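Local coordinates for protein taurocyamine kinase (Schistosoma mansoni, PDB 4WO8) that reversibly transfers a phosphate group between ATP and taurocyamine, a guanidino phosphagen kinase reaction that depends on magnesium, at residues 116-121 with 230-235; 498-503 with 560-565. The protein carries 4 engineered substitutions. All coordinates share one frame; numbering follows the deposited sequence.

Interaction 1. Residues 116-121 with 230-235. Engineered in segment 230-235: Gly235 (natural residue Asp).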
ATOM      1  N   LEU A 116     -11.473  -3.763  22.186  1.00 25.47           N
ATOM      2  CA  LEU A 116     -10.190  -4.041  21.540  1.00 27.13           C
ATOM      3  C   LEU A 116      -9.118  -3.037  21.922  1.00 27.11           C
ATOM      4  O   LEU A 116      -7.959  -3.218  21.577  1.00 23.84           O
ATOM      5  CB  LEU A 116     -10.352  -4.028  20.019  1.00 25.11           C
ATOM      6  CG  LEU A 116     -11.422  -4.960  19.439  1.00 29.82           C
ATOM      7  CD1 LEU A 116     -11.521  -4.791  17.954  1.00 27.03           C
ATOM      8  CD2 LEU A 116     -11.104  -6.409  19.761  1.00 27.36           C
ATOM      9  N   VAL A 117      -9.516  -1.962  22.604  1.00 25.50           N
ATOM     10  CA  VAL A 117      -8.610  -0.854  22.882  1.00 25.67           C
ATOM     11  C   VAL A 117      -7.915  -1.009  24.219  1.00 24.54           C
ATOM     12  O   VAL A 117      -8.544  -0.966  25.257  1.00 27.01           O
ATOM     13  CB  VAL A 117      -9.344   0.495  22.878  1.00 25.45           C
ATOM     14  CG1 VAL A 117      -8.404   1.614  23.321  1.00 21.26           C
ATOM     15  CG2 VAL A 117      -9.927   0.774  21.505  1.00 21.82           C
ATOM     16  N   VAL A 118      -6.604  -1.176  24.182  1.00 28.93           N
ATOM     17  CA  VAL A 118      -5.805  -1.305  25.391  1.00 25.95           C
ATOM     18  C   VAL A 118      -5.665   0.034  26.127  1.00 26.46           C
ATOM     19  O   VAL A 118      -5.759   0.096  27.350  1.00 26.61           O
ATOM     20  CB  VAL A 118      -4.408  -1.851  25.053  1.00 28.80           C
ATOM     21  CG1 VAL A 118      -3.512  -1.847  26.284  1.00 26.27           C
ATOM     22  CG2 VAL A 118      -4.528  -3.250  24.453  1.00 31.28           C
ATOM     23  N   SER A 119      -5.429   1.103  25.376  1.00 25.10           N
ATOM     24  CA  SER A 119      -5.209   2.412  25.971  1.00 22.70           C
ATOM     25  C   SER A 119      -5.471   3.498  24.944  1.00 24.92           C
ATOM     26  O   SER A 119      -5.538   3.224  23.734  1.00 22.17           O
ATOM     27  CB  SER A 119      -3.786   2.540  26.532  1.00 27.66           C
ATOM     28  OG  SER A 119      -2.794   2.286  25.545  1.00 31.22           O
ATOM     29  N   THR A 120      -5.623   4.719  25.451  1.00 23.16           N
ATOM     30  CA  THR A 120      -5.944   5.895  24.667  1.00 22.46           C
ATOM     31  C   THR A 120      -5.022   7.007  25.146  1.00 27.15           C
ATOM     32  O   THR A 120      -4.714   7.117  26.346  1.00 25.46           O
ATOM     33  CB  THR A 120      -7.424   6.305  24.834  1.00 26.90           C
ATOM     34  OG1 THR A 120      -8.261   5.176  24.555  1.00 24.34           O
ATOM     35  CG2 THR A 120      -7.807   7.499  23.907  1.00 20.14           C
ATOM     36  N   ARG A 121      -4.595   7.837  24.211  1.00 24.89           N
ATOM     37  CA  ARG A 121      -3.531   8.801  24.442  1.00 26.27           C
ATOM     38  C   ARG A 121      -3.801  10.026  23.556  1.00 23.38           C
ATOM     39  O   ARG A 121      -4.138   9.871  22.381  1.00 22.37           O
ATOM     40  CB  ARG A 121      -2.175   8.139  24.126  1.00 29.95           C
ATOM     41  CG  ARG A 121      -0.914   8.986  24.292  1.00 35.34           C
ATOM     42  CD  ARG A 121       0.338   8.183  23.876  1.00 35.94           C
ATOM     43  NE  ARG A 121       1.603   8.920  24.034  1.00 42.06           N
ATOM     44  CZ  ARG A 121       2.189   9.681  23.096  1.00 48.24           C
ATOM     45  NH1 ARG A 121       1.642   9.848  21.890  1.00 40.52           N
ATOM     46  NH2 ARG A 121       3.339  10.296  23.366  1.00 48.12           N
ATOM     47  N   MET A 230      -3.282  10.465  29.009  1.00 26.96           N
ATOM     48  CA  MET A 230      -3.259   9.026  28.735  1.00 27.02           C
ATOM     49  C   MET A 230      -3.910   8.156  29.828  1.00 30.15           C
ATOM     50  O   MET A 230      -3.786   8.449  31.020  1.00 28.80           O
ATOM     51  CB  MET A 230      -1.820   8.539  28.562  1.00 33.35           C
ATOM     52  CG  MET A 230      -0.879   8.873  29.741  1.00 40.91           C
ATOM     53  SD  MET A 230       0.390   7.574  29.642  1.00 92.46           S
ATOM     54  CE  MET A 230       0.766   7.509  27.857  1.00 53.85           C
ATOM     55  N   GLN A 231      -4.579   7.074  29.419  1.00 24.85           N
ATOM     56  CA  GLN A 231      -5.097   6.079  30.375  1.00 25.63           C
ATOM     57  C   GLN A 231      -5.430   4.741  29.699  1.00 27.41           C
ATOM     58  O   GLN A 231      -5.467   4.649  28.468  1.00 23.41           O
ATOM     59  CB  GLN A 231      -6.331   6.627  31.102  1.00 23.55           C
ATOM     60  CG  GLN A 231      -7.516   6.843  30.179  1.00 25.97           C
ATOM     61  CD  GLN A 231      -8.560   7.749  30.783  1.00 25.89           C
ATOM     62  OE1 GLN A 231      -8.235   8.744  31.441  1.00 24.47           O
ATOM     63  NE2 GLN A 231      -9.834   7.412  30.566  1.00 25.06           N
ATOM     64  N   LYS A 232      -5.646   3.701  30.507  1.00 29.87           N
ATOM     65  CA  LYS A 232      -6.094   2.403  29.998  1.00 24.52           C
ATOM     66  C   LYS A 232      -7.501   2.525  29.414  1.00 26.88           C
ATOM     67  O   LYS A 232      -8.265   3.395  29.821  1.00 23.76           O
ATOM     68  CB  LYS A 232      -6.085   1.344  31.110  1.00 26.78           C
ATOM     69  CG  LYS A 232      -4.709   0.968  31.646  1.00 32.26           C
ATOM     70  CD  LYS A 232      -3.835   0.489  30.500  1.00 39.88           C
ATOM     71  CE  LYS A 232      -2.420   0.142  30.933  1.00 49.40           C
ATOM     72  NZ  LYS A 232      -1.552  -0.064  29.728  1.00 50.18           N
ATOM     73  N   GLY A 233      -7.855   1.647  28.477  1.00 24.30           N
ATOM     74  CA  GLY A 233      -9.192   1.666  27.918  1.00 21.96           C
ATOM     75  C   GLY A 233      -9.370   2.656  26.782  1.00 25.77           C
ATOM     76  O   GLY A 233      -8.385   3.175  26.257  1.00 21.42           O
ATOM     77  N   GLY A 234     -10.633   2.921  26.425  1.00 25.30           N
ATOM     78  CA  GLY A 234     -10.985   3.751  25.284  1.00 23.59           C
ATOM     79  C   GLY A 234     -11.740   5.032  25.623  1.00 28.08           C
ATOM     80  O   GLY A 234     -12.553   5.537  24.812  1.00 22.00           O
ATOM     81  N   GLY A 235     -11.469   5.568  26.816  1.00 25.37           N
ATOM     82  CA  GLY A 235     -12.116   6.795  27.267  1.00 25.69           C
ATOM     83  C   GLY A 235     -11.525   8.056  26.647  1.00 25.03           C
ATOM     84  O   GLY A 235     -10.940   8.886  27.351  1.00 24.36           O
TER
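Thr120 OG1 gives its hydrogen to Gly233 O over 2.6 Å, meeting that oxygen in the carbonyl plane on a lone pair. The threonine sets this hydroxyl beside its own backbone N (chi1 -53°), against the turn that follows strand 225-232, where Gly234 CA also lies 3.2 Å from OG1. Val117 comes at the same carbonyl through CG1, 3.3 Å from Gly233 O, so a methyl and a hydroxyl close on one oxygen. On the other face of the sheet Arg121 and Met230 lie side by side and point the same way; the thioether bends so that CE reaches the edge of the guanidinium and rests 4.1 Å from Arg121 CD. These strands, 117-126 and 225-232, are antiparallel neighbours inside the sheet of the first phosphagen kinase C-terminal domain. Thr120 and Gln231 form the hydrogen-bonded pair, Thr120 N to Gln231 O at 3.0 Å and Gln231 N to Thr120 O at 3.1 Å. Just past the strand end, Gly233 N donates to Val118 O. Ser119, Thr120 and Arg121 belong to a predicted ATP site; the Arg121 guanidinium sits close to that of Arg277, consistent with a pocket built for phosphates. Gly235, an engineered residue, occupies the N-cap position of helix 236-253.

Interaction 2. Residues 498-503 with 560-565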
ATOM      1  N   THR A 498      -5.353 -15.993  -5.073  1.00 23.76           N
ATOM      2  CA  THR A 498      -6.099 -14.973  -4.344  1.00 22.22           C
ATOM      3  C   THR A 498      -6.184 -15.298  -2.861  1.00 25.59           C
ATOM      4  O   THR A 498      -5.779 -14.498  -2.023  1.00 26.11           O
ATOM      5  CB  THR A 498      -7.536 -14.818  -4.884  1.00 24.02           C
ATOM      6  OG1 THR A 498      -8.115 -16.114  -5.048  1.00 23.95           O
ATOM      7  CG2 THR A 498      -7.558 -14.076  -6.236  1.00 21.65           C
ATOM      8  N   ILE A 499      -6.714 -16.469  -2.518  1.00 24.07           N
ATOM      9  CA  ILE A 499      -6.997 -16.717  -1.106  1.00 25.23           C
ATOM     10  C   ILE A 499      -6.202 -17.854  -0.509  1.00 22.35           C
ATOM     11  O   ILE A 499      -6.281 -18.068   0.690  1.00 28.21           O
ATOM     12  CB  ILE A 499      -8.497 -17.012  -0.854  1.00 24.70           C
ATOM     13  CG1 ILE A 499      -8.843 -18.436  -1.301  1.00 25.26           C
ATOM     14  CG2 ILE A 499      -9.368 -15.947  -1.515  1.00 24.70           C
ATOM     15  CD1 ILE A 499     -10.315 -18.801  -1.145  1.00 25.05           C
ATOM     16  N   MET A 500      -5.418 -18.553  -1.327  1.00 22.67           N
ATOM     17  CA  MET A 500      -4.708 -19.754  -0.867  1.00 24.92           C
ATOM     18  C   MET A 500      -3.742 -19.449   0.278  1.00 24.04           C
ATOM     19  O   MET A 500      -3.225 -18.340   0.377  1.00 21.18           O
ATOM     20  CB  MET A 500      -3.951 -20.415  -2.026  1.00 22.12           C
ATOM     21  CG  MET A 500      -2.714 -19.663  -2.503  1.00 26.48           C
ATOM     22  SD  MET A 500      -2.000 -20.405  -4.008  1.00 26.50           S
ATOM     23  CE  MET A 500      -1.804 -22.119  -3.521  1.00 19.55           C
ATOM     24  N   SER A 501      -3.500 -20.442   1.130  1.00 23.00           N
ATOM     25  CA  SER A 501      -2.604 -20.261   2.264  1.00 28.19           C
ATOM     26  C   SER A 501      -1.145 -20.310   1.839  1.00 26.74           C
ATOM     27  O   SER A 501      -0.825 -20.769   0.739  1.00 26.76           O
ATOM     28  CB  SER A 501      -2.857 -21.319   3.329  1.00 29.27           C
ATOM     29  OG  SER A 501      -2.303 -22.558   2.923  1.00 31.03           O
ATOM     30  N   LYS A 502      -0.262 -19.843   2.718  1.00 29.32           N
ATOM     31  CA  LYS A 502       1.174 -19.859   2.458  1.00 24.80           C
ATOM     32  C   LYS A 502       1.676 -21.283   2.281  1.00 28.56           C
ATOM     33  O   LYS A 502       2.492 -21.568   1.399  1.00 28.84           O
ATOM     34  CB  LYS A 502       1.937 -19.181   3.590  1.00 32.52           C
ATOM     35  CG  LYS A 502       3.444 -19.153   3.350  1.00 36.23           C
ATOM     36  CD  LYS A 502       4.181 -18.279   4.342  1.00 36.60           C
ATOM     37  CE  LYS A 502       4.745 -19.098   5.484  1.00 39.36           C
ATOM     38  NZ  LYS A 502       5.670 -18.265   6.313  1.00 50.18           N
ATOM     39  N   THR A 503       1.175 -22.177   3.124  1.00 24.26           N
ATOM     40  CA  THR A 503       1.527 -23.584   3.031  1.00 27.02           C
ATOM     41  C   THR A 503       1.075 -24.202   1.710  1.00 29.59           C
ATOM     42  O   THR A 503       1.772 -25.051   1.153  1.00 29.45           O
ATOM     43  CB  THR A 503       0.922 -24.364   4.194  1.00 26.74           C
ATOM     44  OG1 THR A 503       1.552 -23.926   5.399  1.00 33.90           O
ATOM     45  CG2 THR A 503       1.146 -25.870   4.023  1.00 27.61           C
ATOM     46  N   GLY A 560      -3.847 -11.498  -4.029  1.00 24.86           N
ATOM     47  CA  GLY A 560      -2.817 -12.108  -4.865  1.00 26.31           C
ATOM     48  C   GLY A 560      -1.368 -11.939  -4.431  1.00 28.83           C
ATOM     49  O   GLY A 560      -0.481 -12.663  -4.891  1.00 27.19           O
ATOM     50  N   TYR A 561      -1.120 -11.010  -3.517  1.00 25.09           N
ATOM     51  CA  TYR A 561       0.236 -10.751  -3.066  1.00 28.61           C
ATOM     52  C   TYR A 561       0.431 -11.133  -1.605  1.00 27.84           C
ATOM     53  O   TYR A 561       1.382 -10.693  -0.966  1.00 30.28           O
ATOM     54  CB  TYR A 561       0.584  -9.278  -3.273  1.00 26.93           C
ATOM     55  CG  TYR A 561       0.513  -8.822  -4.719  1.00 30.95           C
ATOM     56  CD1 TYR A 561       0.948  -9.641  -5.764  1.00 31.69           C
ATOM     57  CD2 TYR A 561       0.036  -7.556  -5.039  1.00 30.68           C
ATOM     58  CE1 TYR A 561       0.883  -9.200  -7.089  1.00 27.43           C
ATOM     59  CE2 TYR A 561      -0.035  -7.117  -6.342  1.00 29.47           C
ATOM     60  CZ  TYR A 561       0.393  -7.940  -7.365  1.00 31.99           C
ATOM     61  OH  TYR A 561       0.315  -7.472  -8.658  1.00 32.59           O
ATOM     62  N   ARG A 562      -0.472 -11.935  -1.061  1.00 25.66           N
ATOM     63  CA  ARG A 562      -0.320 -12.329   0.338  1.00 30.96           C
ATOM     64  C   ARG A 562       0.903 -13.238   0.524  1.00 28.63           C
ATOM     65  O   ARG A 562       1.299 -13.954  -0.401  1.00 24.69           O
ATOM     66  CB  ARG A 562      -1.582 -13.019   0.855  1.00 28.34           C
ATOM     67  CG  ARG A 562      -2.726 -12.083   1.329  1.00 24.50           C
ATOM     68  CD  ARG A 562      -3.956 -12.951   1.693  1.00 28.43           C
ATOM     69  NE  ARG A 562      -4.082 -13.911   0.621  1.00 28.21           N
ATOM     70  CZ  ARG A 562      -4.007 -15.228   0.743  1.00 27.37           C
ATOM     71  NH1 ARG A 562      -3.905 -15.806   1.933  1.00 25.36           N
ATOM     72  NH2 ARG A 562      -4.071 -15.962  -0.357  1.00 25.30           N
ATOM     73  N   ASP A 563       1.495 -13.181   1.720  1.00 26.64           N
ATOM     74  CA  ASP A 563       2.720 -13.913   2.052  1.00 27.74           C
ATOM     75  C   ASP A 563       3.815 -13.792   0.971  1.00 28.62           C
ATOM     76  O   ASP A 563       4.473 -14.770   0.613  1.00 31.59           O
ATOM     77  CB  ASP A 563       2.388 -15.370   2.317  1.00 28.16           C
ATOM     78  CG  ASP A 563       1.360 -15.532   3.414  1.00 36.61           C
ATOM     79  OD1 ASP A 563       1.703 -15.221   4.582  1.00 41.28           O
ATOM     80  OD2 ASP A 563       0.219 -15.964   3.113  1.00 32.91           O
ATOM     81  N   TRP A 564       4.008 -12.574   0.484  1.00 28.57           N
ATOM     82  CA  TRP A 564       4.968 -12.285  -0.579  1.00 33.28           C
ATOM     83  C   TRP A 564       6.395 -12.596  -0.154  1.00 34.40           C
ATOM     84  O   TRP A 564       6.774 -12.275   0.971  1.00 36.30           O
ATOM     85  CB  TRP A 564       4.849 -10.822  -0.978  1.00 30.19           C
ATOM     86  CG  TRP A 564       5.613 -10.466  -2.195  1.00 36.03           C
ATOM     87  CD1 TRP A 564       6.807  -9.803  -2.251  1.00 30.28           C
ATOM     88  CD2 TRP A 564       5.237 -10.740  -3.549  1.00 32.89           C
ATOM     89  NE1 TRP A 564       7.197  -9.660  -3.556  1.00 32.50           N
ATOM     90  CE2 TRP A 564       6.252 -10.220  -4.370  1.00 32.44           C
ATOM     91  CE3 TRP A 564       4.147 -11.378  -4.140  1.00 30.52           C
ATOM     92  CZ2 TRP A 564       6.200 -10.310  -5.756  1.00 33.30           C
ATOM     93  CZ3 TRP A 564       4.098 -11.465  -5.513  1.00 31.81           C
ATOM     94  CH2 TRP A 564       5.119 -10.935  -6.308  1.00 34.92           C
ATOM     95  N   PRO A 565       7.191 -13.239  -1.038  1.00 32.72           N
ATOM     96  CA  PRO A 565       6.878 -13.753  -2.373  1.00 31.01           C
ATOM     97  C   PRO A 565       6.904 -15.284  -2.383  1.00 29.92           C
ATOM     98  O   PRO A 565       7.364 -15.911  -3.328  1.00 26.60           O
ATOM     99  CB  PRO A 565       8.020 -13.181  -3.221  1.00 32.71           C
ATOM    100  CG  PRO A 565       9.211 -13.073  -2.223  1.00 33.85           C
ATOM    101  CD  PRO A 565       8.644 -13.315  -0.814  1.00 33.70           C
TER
HETATM  102  O   HOH W   1      -0.849 -16.621   0.627  1.00 31.08           O
HETATM  103  O   HOH W   2      -1.400 -17.734   4.613  1.00 32.40           O
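Residues 498-502 and 560-563 run in nearly the same direction, 17° apart end to end, as a helix lead-in and a loop that approach to 4.4 Å between Thr498 CA and Gly560 CA and spread to 6.2 Å between Lys502 CA and Asp563 CA. Arg562 spans the gap with its guanidinium turned toward two backbone carbonyls. Its chain bends at chi3 (-45°), which brings NE, NH1 and NH2 up to the other segment. Met500 O lies at the guanidinium edge, near its plane, and accepts weakly from Arg562 NH1 at 3.1 Å. Thr498 O is approached obliquely and takes a weak bond from Arg562 NE at 3.2 Å. NH2 is modelled too close to a neighbouring backbone atom, so its bonds to Met500 O and Thr498 O are doubtful in detail. NE also donates to Gly559 O in its own loop, so the arginine links both backbones. Within the second phosphagen kinase C-terminal domain, this contact joins the lead-in to helix 502-517, N-capped by Ser501, to the loop between helix 553-557 and strand 569-573. Farther along, Asp563 crosses the aliphatic part of Lys502 at about a right angle, with OD2 3.7 Å from Lys502 CB. The lysine bends away, leaving NZ 5.3 Å from Asp563 OD1, a distance at which any attraction would be long-range. Two waters bridge the segments: one donates to Met500 O and Asp563 OD2 and lies over one face of the Arg562 guanidinium, offset toward its rim, while the other accepts from Lys502 N and donates to the same OD2. That carboxylate oxygen is thereby tied through water to the first turn of the helix. Within the 560-565 loop, the Arg562 and Gly560 carbonyls both accept from Arg568 NH2.

Overall arrangement
The two contacts belong to different halves of a tandem enzyme: interaction 1 lies in the C-terminal domain of the first phosphagen kinase unit, interaction 2 in that of the second. Their centres are 34 Å apart and their nearest atoms about 20 Å, without touching. Interaction 1 carries part of a predicted ATP site, with the Arg121 side chain about 3 Å from that of Arg277 and about 5 Å from that of Arg226. Interaction 2 stands further back from its own site: the side chain of Thr498 is about 8 Å from that of the predicted active-site Cys631 and about 12 Å from that of Arg589.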